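Local coordinates for cycloserine biosynthesis protein DcsG (Streptomyces lavendulae, PDB 6JIL) that uses ATP and magnesium to cyclise O-ureido-D-serine into the antibiotic D-cycloserine, the ring-closing step of its biosynthesis, at residues 3-9 with 32-38. Sequence-based numbering, arbitrary orientation.
Sequences ILALVTD and TAEVCDW
I3 brings its CG1 branch to 3.7 Å from CG2 of T32. From L4 onward the parallel ladder is regular: L4, L6 and T8 each spend both N-H and C=O on residues 32-38, from L4 N to T32 O (2.6 Å) through to W38 N on T8 O (3.0 Å). A5 and V7 give their backbone bonds instead to strand 50-55. On their face, A5 CB meets SG of C36 at 4.1 Å. On the other face L6, its CG swung anti to the carbonyl carbon (chi1 -60°), lays CD1 3.8 Å from A33 CB, where M19 and L23 of helix 19-28 also pack on it. V7 CG1 touches W38 CB, the two side chains crossing nearly at right angles. T8 packs CG2 on V35 CG1, while its hydroxyl bonds S55. D9 then receives W38 NE1 on the anti lone pair of OD1 (3.1 Å, 164°), the acceptor lying in the indole plane; T58 also bonds OD1 and S12 holds OD2, fixing the carboxylate's rotation. Strand 33-37 thus forms one border of a four-stranded parallel sheet, joined to strand 4-8 through helix 19-28 in a classic beta-alpha-beta crossover, consistent with the N-terminal domain of ATP-grasp enzymes.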
ATOM      1  N   ILE A   3      -6.100 -18.602  18.364  1.00 32.50           N
ATOM      2  CA  ILE A   3      -4.998 -18.688  17.422  1.00 31.36           C
ATOM      3  C   ILE A   3      -5.211 -17.633  16.331  1.00 28.63           C
ATOM      4  O   ILE A   3      -6.321 -17.458  15.823  1.00 28.40           O
ATOM      5  CB  ILE A   3      -4.905 -20.126  16.838  1.00 32.75           C
ATOM      6  CG1 ILE A   3      -3.467 -20.630  16.906  1.00 34.48           C
ATOM      7  CG2 ILE A   3      -5.373 -20.156  15.415  1.00 34.63           C
ATOM      8  CD1 ILE A   3      -3.350 -22.125  16.632  1.00 36.23           C
ATOM      9  N   LEU A   4      -4.137 -16.920  16.001  1.00 26.02           N
ATOM     10  CA  LEU A   4      -4.163 -15.848  15.011  1.00 22.24           C
ATOM     11  C   LEU A   4      -3.502 -16.287  13.710  1.00 22.28           C
ATOM     12  O   LEU A   4      -2.362 -16.767  13.716  1.00 20.23           O
ATOM     13  CB  LEU A   4      -3.404 -14.631  15.550  1.00 20.47           C
ATOM     14  CG  LEU A   4      -3.780 -13.207  15.134  1.00 20.00           C
ATOM     15  CD1 LEU A   4      -2.554 -12.317  15.280  1.00 20.01           C
ATOM     16  CD2 LEU A   4      -4.286 -13.165  13.720  1.00 20.91           C
ATOM     17  N   ALA A   5      -4.211 -16.116  12.597  1.00 19.89           N
ATOM     18  CA  ALA A   5      -3.664 -16.481  11.297  1.00 18.26           C
ATOM     19  C   ALA A   5      -2.974 -15.266  10.688  1.00 15.86           C
ATOM     20  O   ALA A   5      -3.543 -14.179  10.665  1.00 17.59           O
ATOM     21  CB  ALA A   5      -4.776 -16.966  10.373  1.00 17.02           C
ATOM     22  N   LEU A   6      -1.737 -15.440  10.236  1.00 14.50           N
ATOM     23  CA  LEU A   6      -0.992 -14.355   9.595  1.00 14.40           C
ATOM     24  C   LEU A   6      -0.873 -14.799   8.133  1.00 15.43           C
ATOM     25  O   LEU A   6      -0.112 -15.707   7.807  1.00 15.44           O
ATOM     26  CB  LEU A   6       0.389 -14.186  10.242  1.00 13.79           C
ATOM     27  CG  LEU A   6       0.404 -13.849  11.747  1.00 15.42           C
ATOM     28  CD1 LEU A   6       1.837 -13.714  12.233  1.00 13.38           C
ATOM     29  CD2 LEU A   6      -0.359 -12.559  12.019  1.00 13.43           C
ATOM     30  N   VAL A   7      -1.647 -14.164   7.259  1.00 14.62           N
ATOM     31  CA  VAL A   7      -1.686 -14.542   5.855  1.00 14.52           C
ATOM     32  C   VAL A   7      -0.538 -14.080   4.970  1.00 14.12           C
ATOM     33  O   VAL A   7      -0.155 -12.913   4.968  1.00 16.21           O
ATOM     34  CB  VAL A   7      -3.010 -14.084   5.201  1.00 15.90           C
ATOM     35  CG1 VAL A   7      -3.126 -14.653   3.785  1.00 16.15           C
ATOM     36  CG2 VAL A   7      -4.186 -14.539   6.045  1.00 16.66           C
ATOM     37  N   THR A   8      -0.022 -15.017   4.189  1.00 12.39           N
ATOM     38  CA  THR A   8       1.075 -14.766   3.266  1.00 14.85           C
ATOM     39  C   THR A   8       0.856 -15.713   2.083  1.00 14.60           C
ATOM     40  O   THR A   8      -0.253 -16.199   1.865  1.00 12.77           O
ATOM     41  CB  THR A   8       2.444 -15.099   3.945  1.00 14.98           C
ATOM     42  OG1 THR A   8       3.525 -14.741   3.076  1.00 12.64           O
ATOM     43  CG2 THR A   8       2.532 -16.605   4.262  1.00 12.39           C
ATOM     44  N   ASP A   9       1.910 -15.931   1.304  1.00 15.65           N
ATOM     45  CA  ASP A   9       1.878 -16.885   0.200  1.00 15.84           C
ATOM     46  C   ASP A   9       3.331 -17.251  -0.092  1.00 15.28           C
ATOM     47  O   ASP A   9       4.238 -16.446   0.126  1.00 15.63           O
ATOM     48  CB  ASP A   9       1.086 -16.365  -1.031  1.00 17.42           C
ATOM     49  CG  ASP A   9       1.721 -15.171  -1.736  1.00 19.34           C
ATOM     50  OD1 ASP A   9       0.938 -14.302  -2.177  1.00 20.12           O
ATOM     51  OD2 ASP A   9       2.961 -15.103  -1.892  1.00 18.03           O
ATOM     52  N   THR A  32      -0.946 -16.868  19.976  1.00 27.07           N
ATOM     53  CA  THR A  32      -0.462 -17.972  19.162  1.00 26.25           C
ATOM     54  C   THR A  32      -0.781 -17.645  17.720  1.00 26.38           C
ATOM     55  O   THR A  32      -1.949 -17.546  17.343  1.00 26.17           O
ATOM     56  CB  THR A  32      -1.174 -19.284  19.523  1.00 26.85           C
ATOM     57  OG1 THR A  32      -1.292 -19.393  20.944  1.00 27.27           O
ATOM     58  CG2 THR A  32      -0.387 -20.476  19.001  1.00 29.53           C
ATOM     59  N   ALA A  33       0.253 -17.472  16.910  1.00 26.33           N
ATOM     60  CA  ALA A  33       0.048 -17.145  15.509  1.00 26.93           C
ATOM     61  C   ALA A  33       0.523 -18.257  14.589  1.00 26.54           C
ATOM     62  O   ALA A  33       1.485 -18.955  14.892  1.00 28.15           O
ATOM     63  CB  ALA A  33       0.773 -15.848  15.169  1.00 26.01           C
ATOM     64  N   GLU A  34      -0.179 -18.432  13.477  1.00 26.27           N
ATOM     65  CA  GLU A  34       0.196 -19.423  12.476  1.00 26.00           C
ATOM     66  C   GLU A  34       0.305 -18.693  11.142  1.00 24.00           C
ATOM     67  O   GLU A  34      -0.553 -17.876  10.796  1.00 23.94           O
ATOM     68  CB  GLU A  34      -0.848 -20.542  12.368  1.00 29.55           C
ATOM     69  CG  GLU A  34      -0.884 -21.493  13.556  1.00 36.27           C
ATOM     70  CD  GLU A  34      -1.902 -22.617  13.388  1.00 39.45           C
ATOM     71  OE1 GLU A  34      -2.155 -23.340  14.379  1.00 41.19           O
ATOM     72  OE2 GLU A  34      -2.442 -22.783  12.271  1.00 38.97           O
ATOM     73  N   VAL A  35       1.377 -18.966  10.410  1.00 21.80           N
ATOM     74  CA  VAL A  35       1.589 -18.353   9.108  1.00 19.34           C
ATOM     75  C   VAL A  35       0.811 -19.206   8.109  1.00 18.96           C
ATOM     76  O   VAL A  35       1.023 -20.414   8.025  1.00 19.34           O
ATOM     77  CB  VAL A  35       3.092 -18.344   8.744  1.00 16.46           C
ATOM     78  CG1 VAL A  35       3.315 -17.570   7.461  1.00 17.79           C
ATOM     79  CG2 VAL A  35       3.890 -17.733   9.879  1.00 14.31           C
ATOM     80  N   CYS A  36      -0.089 -18.579   7.356  1.00 19.74           N
ATOM     81  CA  CYS A  36      -0.913 -19.301   6.389  1.00 19.82           C
ATOM     82  C   CYS A  36      -0.857 -18.747   4.970  1.00 19.36           C
ATOM     83  O   CYS A  36      -0.910 -17.537   4.766  1.00 19.49           O
ATOM     84  CB  CYS A  36      -2.374 -19.291   6.843  1.00 19.32           C
ATOM     85  SG  CYS A  36      -2.646 -19.921   8.491  1.00 25.99           S
ATOM     86  N   ASP A  37      -0.770 -19.644   3.994  1.00 17.22           N
ATOM     87  CA  ASP A  37      -0.750 -19.247   2.598  1.00 17.03           C
ATOM     88  C   ASP A  37      -2.216 -19.159   2.177  1.00 17.31           C
ATOM     89  O   ASP A  37      -2.976 -20.100   2.395  1.00 16.67           O
ATOM     90  CB  ASP A  37      -0.009 -20.296   1.767  1.00 17.18           C
ATOM     91  CG  ASP A  37       0.121 -19.902   0.311  1.00 19.40           C
ATOM     92  OD1 ASP A  37       1.044 -20.407  -0.359  1.00 21.75           O
ATOM     93  OD2 ASP A  37      -0.701 -19.095  -0.171  1.00 21.66           O
ATOM     94  N   TRP A  38      -2.624 -18.038   1.585  1.00 17.39           N
ATOM     95  CA  TRP A  38      -4.021 -17.900   1.197  1.00 18.64           C
ATOM     96  C   TRP A  38      -4.451 -18.868   0.098  1.00 19.04           C
ATOM     97  O   TRP A  38      -5.652 -19.090  -0.096  1.00 19.54           O
ATOM     98  CB  TRP A  38      -4.350 -16.450   0.793  1.00 16.49           C
ATOM     99  CG  TRP A  38      -3.605 -15.923  -0.396  1.00 17.84           C
ATOM    100  CD1 TRP A  38      -2.306 -15.507  -0.437  1.00 16.74           C
ATOM    101  CD2 TRP A  38      -4.130 -15.725  -1.717  1.00 17.20           C
ATOM    102  NE1 TRP A  38      -1.990 -15.055  -1.696  1.00 15.44           N
ATOM    103  CE2 TRP A  38      -3.090 -15.178  -2.503  1.00 15.19           C
ATOM    104  CE3 TRP A  38      -5.380 -15.955  -2.312  1.00 18.20           C
ATOM    105  CZ2 TRP A  38      -3.259 -14.858  -3.857  1.00 15.96           C
ATOM    106  CZ3 TRP A  38      -5.549 -15.632  -3.668  1.00 16.42           C
ATOM    107  CH2 TRP A  38      -4.493 -15.091  -4.420  1.00 16.61           C
TER